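Local coordinates for FAA hydrolase family protein (Pseudomonas aeruginosa, PDB 6J5Y) that probably hydrolyses fumarylpyruvate, as a member of the fumarylacetoacetate hydrolase superfamily, and binds manganese and pyruvate in its active site, at residues 89-102 / 181-195. Sequence-based numbering, arbitrary orientation.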
loop_
_atom_site.group_PDB
_atom_site.type_symbol
_atom_site.label_atom_id
_atom_site.label_comp_id
_atom_site.label_asym_id
_atom_site.label_seq_id
_atom_site.Cartn_x
_atom_site.Cartn_y
_atom_site.Cartn_z
ATOM N N ILE A 89 10.379 2.457 -5.777
ATOM C CA ILE A 89 11.079 3.206 -6.862
ATOM C C ILE A 89 12.582 3.191 -6.585
ATOM O O ILE A 89 12.967 3.631 -5.503
ATOM C CB ILE A 89 10.563 4.651 -6.976
ATOM C CG1 ILE A 89 9.059 4.714 -7.273
ATOM C CG2 ILE A 89 11.393 5.423 -8.013
ATOM C CD1 ILE A 89 8.613 3.909 -8.469
ATOM N N GLY A 90 13.382 2.706 -7.540
ATOM C CA GLY A 90 14.851 2.728 -7.461
ATOM C C GLY A 90 15.429 3.846 -8.300
ATOM O O GLY A 90 16.499 4.326 -7.972
ATOM N N LYS A 91 14.737 4.223 -9.368
ATOM C CA LYS A 91 15.207 5.228 -10.351
ATOM C C LYS A 91 14.085 6.259 -10.538
ATOM O O LYS A 91 12.953 5.872 -10.888
ATOM C CB LYS A 91 15.622 4.500 -11.633
ATOM C CG LYS A 91 16.358 5.345 -12.668
ATOM C CD LYS A 91 16.893 4.541 -13.852
ATOM C CE LYS A 91 15.866 4.323 -14.946
ATOM N NZ LYS A 91 16.509 3.961 -16.235
ATOM N N GLY A 92 14.373 7.536 -10.317
ATOM C CA GLY A 92 13.357 8.597 -10.472
ATOM C C GLY A 92 13.019 8.962 -11.918
ATOM O O GLY A 92 13.516 8.320 -12.874
ATOM N N GLY A 93 12.212 10.005 -12.086
ATOM C CA GLY A 93 11.999 10.655 -13.393
ATOM C C GLY A 93 10.613 11.242 -13.522
ATOM O O GLY A 93 9.757 10.957 -12.662
ATOM N N CYS A 94 10.388 11.944 -14.627
ATOM C CA CYS A 94 9.156 12.695 -14.976
ATOM C C CYS A 94 8.643 12.139 -16.297
ATOM O O CYS A 94 9.508 11.838 -17.162
ATOM C CB CYS A 94 9.435 14.180 -15.188
ATOM S SG CYS A 94 10.231 14.975 -13.771
ATOM N N ASP A 95 7.328 12.043 -16.458
ATOM C CA ASP A 95 6.700 11.632 -17.739
ATOM C C ASP A 95 7.420 10.399 -18.275
ATOM O O ASP A 95 7.826 10.428 -19.438
ATOM C CB ASP A 95 6.774 12.751 -18.787
ATOM C CG ASP A 95 5.926 13.961 -18.436
ATOM O OD1 ASP A 95 5.305 13.955 -17.372
ATOM O OD2 ASP A 95 5.858 14.869 -19.255
ATOM N N ILE A 96 7.524 9.355 -17.452
ATOM C CA ILE A 96 8.248 8.102 -17.778
ATOM C C ILE A 96 7.407 7.324 -18.785
ATOM O O ILE A 96 6.264 6.935 -18.505
ATOM C CB ILE A 96 8.552 7.279 -16.511
ATOM C CG1 ILE A 96 9.378 8.080 -15.493
ATOM C CG2 ILE A 96 9.226 5.973 -16.883
ATOM C CD1 ILE A 96 9.377 7.485 -14.096
ATOM N N PRO A 97 7.979 7.034 -19.973
ATOM C CA PRO A 97 7.309 6.180 -20.959
ATOM C C PRO A 97 6.883 4.810 -20.392
ATOM O O PRO A 97 7.612 4.226 -19.615
ATOM C CB PRO A 97 8.382 6.051 -22.047
ATOM C CG PRO A 97 9.155 7.367 -21.945
ATOM C CD PRO A 97 9.267 7.572 -20.446
ATOM N N LEU A 98 5.724 4.312 -20.809
ATOM C CA LEU A 98 5.163 3.002 -20.362
ATOM C C LEU A 98 6.190 1.890 -20.572
ATOM O O LEU A 98 6.319 1.041 -19.692
ATOM C CB LEU A 98 3.878 2.673 -21.127
ATOM C CG LEU A 98 2.732 3.672 -20.957
ATOM C CD1 LEU A 98 1.567 3.288 -21.858
ATOM C CD2 LEU A 98 2.270 3.727 -19.505
ATOM N N GLU A 99 6.928 1.928 -21.674
ATOM C CA GLU A 99 7.880 0.850 -22.071
ATOM C C GLU A 99 9.064 0.731 -21.097
ATOM O O GLU A 99 9.644 -0.350 -21.032
ATOM C CB GLU A 99 8.366 1.098 -23.495
ATOM C CG GLU A 99 7.255 0.976 -24.534
ATOM C CD GLU A 99 6.468 2.242 -24.764
ATOM O OE1 GLU A 99 6.888 3.260 -24.217
ATOM O OE2 GLU A 99 5.437 2.211 -25.504
ATOM N N GLN A 100 9.456 1.778 -20.378
ATOM C CA GLN A 100 10.612 1.685 -19.434
ATOM C C GLN A 100 10.147 1.848 -17.974
ATOM O O GLN A 100 11.024 1.856 -17.089
ATOM C CB GLN A 100 11.685 2.726 -19.773
ATOM C CG GLN A 100 11.201 4.168 -19.693
ATOM C CD GLN A 100 12.326 5.162 -19.543
ATOM O OE1 GLN A 100 12.818 5.750 -20.523
ATOM N NE2 GLN A 100 12.738 5.374 -18.303
ATOM N N ALA A 101 8.843 1.980 -17.719
ATOM C CA ALA A 101 8.286 2.391 -16.404
ATOM C C ALA A 101 8.670 1.380 -15.316
ATOM O O ALA A 101 9.159 1.780 -14.259
ATOM C CB ALA A 101 6.798 2.536 -16.515
ATOM N N GLU A 102 8.468 0.093 -15.567
ATOM C CA GLU A 102 8.785 -0.978 -14.586
ATOM C C GLU A 102 10.280 -1.022 -14.302
ATOM O O GLU A 102 10.644 -1.493 -13.218
ATOM C CB GLU A 102 8.350 -2.336 -15.099
ATOM C CG GLU A 102 6.913 -2.627 -14.764
ATOM C CD GLU A 102 6.340 -3.738 -15.610
ATOM O OE1 GLU A 102 5.638 -4.574 -15.050
ATOM O OE2 GLU A 102 6.615 -3.748 -16.834
ATOM N N ALA A 181 3.265 -0.540 -14.369
ATOM C CA ALA A 181 3.911 0.272 -15.427
ATOM C C ALA A 181 3.094 1.532 -15.705
ATOM O O ALA A 181 3.667 2.598 -15.787
ATOM C CB ALA A 181 4.067 -0.555 -16.689
ATOM N N GLU A 182 1.791 1.378 -15.889
ATOM C CA GLU A 182 0.848 2.504 -16.059
ATOM C C GLU A 182 0.858 3.435 -14.832
ATOM O O GLU A 182 0.830 4.675 -15.034
ATOM C CB GLU A 182 -0.542 1.931 -16.280
ATOM C CG GLU A 182 -0.774 1.439 -17.691
ATOM C CD GLU A 182 -1.970 0.516 -17.790
ATOM O OE1 GLU A 182 -2.030 -0.439 -17.005
ATOM O OE2 GLU A 182 -2.841 0.768 -18.622
ATOM N N THR A 183 0.808 2.890 -13.611
ATOM C CA THR A 183 0.711 3.717 -12.371
ATOM C C THR A 183 1.995 4.544 -12.249
ATOM O O THR A 183 1.924 5.721 -11.882
ATOM C CB THR A 183 0.394 2.885 -11.113
ATOM O OG1 THR A 183 1.471 2.004 -10.808
ATOM C CG2 THR A 183 -0.871 2.071 -11.232
ATOM N N VAL A 184 3.156 3.951 -12.525
ATOM C CA VAL A 184 4.454 4.684 -12.464
ATOM C C VAL A 184 4.476 5.789 -13.530
ATOM O O VAL A 184 4.804 6.913 -13.176
ATOM C CB VAL A 184 5.630 3.704 -12.603
ATOM C CG1 VAL A 184 6.947 4.394 -12.898
ATOM C CG2 VAL A 184 5.719 2.810 -11.377
ATOM N N SER A 185 4.146 5.483 -14.789
ATOM C CA SER A 185 4.038 6.486 -15.876
ATOM C C SER A 185 3.092 7.594 -15.438
ATOM O O SER A 185 3.491 8.758 -15.510
ATOM C CB SER A 185 3.572 5.906 -17.197
ATOM O OG SER A 185 4.628 5.194 -17.792
ATOM N N TYR A 186 1.886 7.257 -14.993
ATOM C CA TYR A 186 0.849 8.309 -14.779
ATOM C C TYR A 186 1.203 9.150 -13.545
ATOM O O TYR A 186 1.112 10.373 -13.607
ATOM C CB TYR A 186 -0.558 7.717 -14.802
ATOM C CG TYR A 186 -0.904 7.006 -16.085
ATOM C CD1 TYR A 186 -0.201 7.241 -17.259
ATOM C CD2 TYR A 186 -1.940 6.095 -16.138
ATOM C CE1 TYR A 186 -0.520 6.593 -18.440
ATOM C CE2 TYR A 186 -2.288 5.450 -17.316
ATOM C CZ TYR A 186 -1.559 5.680 -18.466
ATOM O OH TYR A 186 -1.860 5.020 -19.624
ATOM N N LEU A 187 1.632 8.529 -12.454
ATOM C CA LEU A 187 2.128 9.252 -11.251
ATOM C C LEU A 187 3.201 10.259 -11.675
ATOM O O LEU A 187 3.179 11.426 -11.194
ATOM C CB LEU A 187 2.677 8.196 -10.288
ATOM C CG LEU A 187 2.607 8.426 -8.785
ATOM C CD1 LEU A 187 1.270 8.993 -8.296
ATOM C CD2 LEU A 187 2.918 7.101 -8.100
ATOM N N SER A 188 4.100 9.843 -12.570
ATOM C CA SER A 188 5.272 10.644 -13.014
ATOM C C SER A 188 4.845 11.850 -13.870
ATOM O O SER A 188 5.730 12.644 -14.152
ATOM C CB SER A 188 6.299 9.787 -13.745
ATOM O OG SER A 188 5.903 9.495 -15.080
ATOM N N ARG A 189 3.584 11.945 -14.316
ATOM C CA ARG A 189 3.036 13.180 -14.956
ATOM C C ARG A 189 2.807 14.279 -13.907
ATOM O O ARG A 189 2.958 15.434 -14.265
ATOM C CB ARG A 189 1.691 12.932 -15.640
ATOM C CG ARG A 189 1.797 12.085 -16.896
ATOM C CD ARG A 189 0.438 11.819 -17.542
ATOM N NE ARG A 189 0.626 10.927 -18.689
ATOM C CZ ARG A 189 -0.342 10.400 -19.426
ATOM N NH1 ARG A 189 -1.603 10.665 -19.157
ATOM N NH2 ARG A 189 -0.042 9.599 -20.435
ATOM N N PHE A 190 2.407 13.903 -12.680
ATOM C CA PHE A 190 1.975 14.828 -11.601
ATOM C C PHE A 190 3.087 15.170 -10.601
ATOM O O PHE A 190 2.982 16.233 -9.929
ATOM C CB PHE A 190 0.785 14.205 -10.882
ATOM C CG PHE A 190 -0.417 14.117 -11.777
ATOM C CD1 PHE A 190 -1.245 15.213 -11.967
ATOM C CD2 PHE A 190 -0.697 12.950 -12.466
ATOM C CE1 PHE A 190 -2.344 15.132 -12.805
ATOM C CE2 PHE A 190 -1.797 12.872 -13.299
ATOM C CZ PHE A 190 -2.636 13.956 -13.445
ATOM N N PHE A 191 4.088 14.290 -10.459
ATOM C CA PHE A 191 5.183 14.406 -9.461
ATOM C C PHE A 191 6.464 13.860 -10.089
ATOM O O PHE A 191 6.392 12.869 -10.854
ATOM C CB PHE A 191 4.880 13.590 -8.197
ATOM C CG PHE A 191 3.496 13.763 -7.620
ATOM C CD1 PHE A 191 3.203 14.820 -6.759
ATOM C CD2 PHE A 191 2.480 12.873 -7.940
ATOM C CE1 PHE A 191 1.928 14.975 -6.233
ATOM C CE2 PHE A 191 1.211 13.031 -7.419
ATOM C CZ PHE A 191 0.934 14.084 -6.572
ATOM N N GLU A 192 7.616 14.427 -9.744
ATOM C CA GLU A 192 8.905 13.785 -10.088
ATOM C C GLU A 192 9.104 12.579 -9.163
ATOM O O GLU A 192 9.265 12.760 -7.961
ATOM C CB GLU A 192 10.076 14.754 -9.949
ATOM C CG GLU A 192 11.376 14.124 -10.387
ATOM C CD GLU A 192 12.589 15.014 -10.229
ATOM O OE1 GLU A 192 12.443 16.112 -9.657
ATOM O OE2 GLU A 192 13.670 14.590 -10.629
ATOM N N LEU A 193 9.142 11.363 -9.699
ATOM C CA LEU A 193 9.395 10.192 -8.834
ATOM C C LEU A 193 10.882 10.203 -8.488
ATOM O O LEU A 193 11.668 10.749 -9.256
ATOM C CB LEU A 193 8.958 8.904 -9.529
ATOM C CG LEU A 193 7.486 8.857 -9.920
ATOM C CD1 LEU A 193 7.132 7.493 -10.494
ATOM C CD2 LEU A 193 6.585 9.198 -8.737
ATOM N N ARG A 194 11.224 9.726 -7.308
ATOM C CA ARG A 194 12.637 9.691 -6.843
ATOM C C ARG A 194 12.881 8.356 -6.170
ATOM O O ARG A 194 11.933 7.695 -5.727
ATOM C CB ARG A 194 12.901 10.844 -5.860
ATOM C CG ARG A 194 12.766 12.228 -6.469
ATOM C CD ARG A 194 13.842 12.543 -7.478
ATOM N NE ARG A 194 15.132 12.575 -6.802
ATOM C CZ ARG A 194 16.286 12.192 -7.330
ATOM N NH1 ARG A 194 16.336 11.659 -8.539
ATOM N NH2 ARG A 194 17.391 12.286 -6.615
ATOM N N PRO A 195 14.163 7.948 -6.014
ATOM C CA PRO A 195 14.476 6.717 -5.305
ATOM C C PRO A 195 13.936 6.837 -3.877
ATOM O O PRO A 195 14.033 7.914 -3.309
ATOM C CB PRO A 195 16.008 6.593 -5.380
ATOM C CG PRO A 195 16.381 7.470 -6.557
ATOM C CD PRO A 195 15.371 8.608 -6.547
HETATM O O HOH W 1 3.182 -3.426 -15.235
#
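Gly93 and Leu193 form a single antiparallel hydrogen-bonded bridge, Gly93 N to Leu193 O 3.0 Å and Leu193 N to Gly93 O 3.1 Å, from which 93-102 runs back along helix 180-190. Asp95 N gives an almost straight bond (176°) to Ser188 O. Ser188 OG, turned between its own backbone N and carbonyl carbon (chi1 77°), accepts from Ile96 N at 2.9 Å while donating back to Ser185 O at 2.6 Å, which fixes the hydroxyl's rotation. One turn earlier Ser185 OG donates to Ile96 O at a very short 2.5 Å, whose exact length is doubtful. Ile96 thus engages the two serines through its backbone N and O. Leu98 drops CD2 as a knob among Ala181, Glu182, Ser185 and Tyr186, tight against Ser185 CB at 3.4 Å. On the buried flank Ile96 CD1 packs against Val184 CG1, Leu193 CD1 and Ser188 CB; Ile89 CD1 reaches Val184 CG2 and the same leucine methyl, and Ala101 CB abuts Ala181 O at 3.2 Å and touches Val184 CG1. A water joins Ala181 N to Glu102 OE1, weakly at the latter; Glu102 OE2 is salt-bridged to Arg155. Here the connection, with its short helix 98-101, between the paired antiparallel strands 79-89 and 105-116 is clamped by serine hydroxyls and backbone along one flank of helix 180-190, whose other side packs on strands 26-30 and 50-54, within the FAH-family domain.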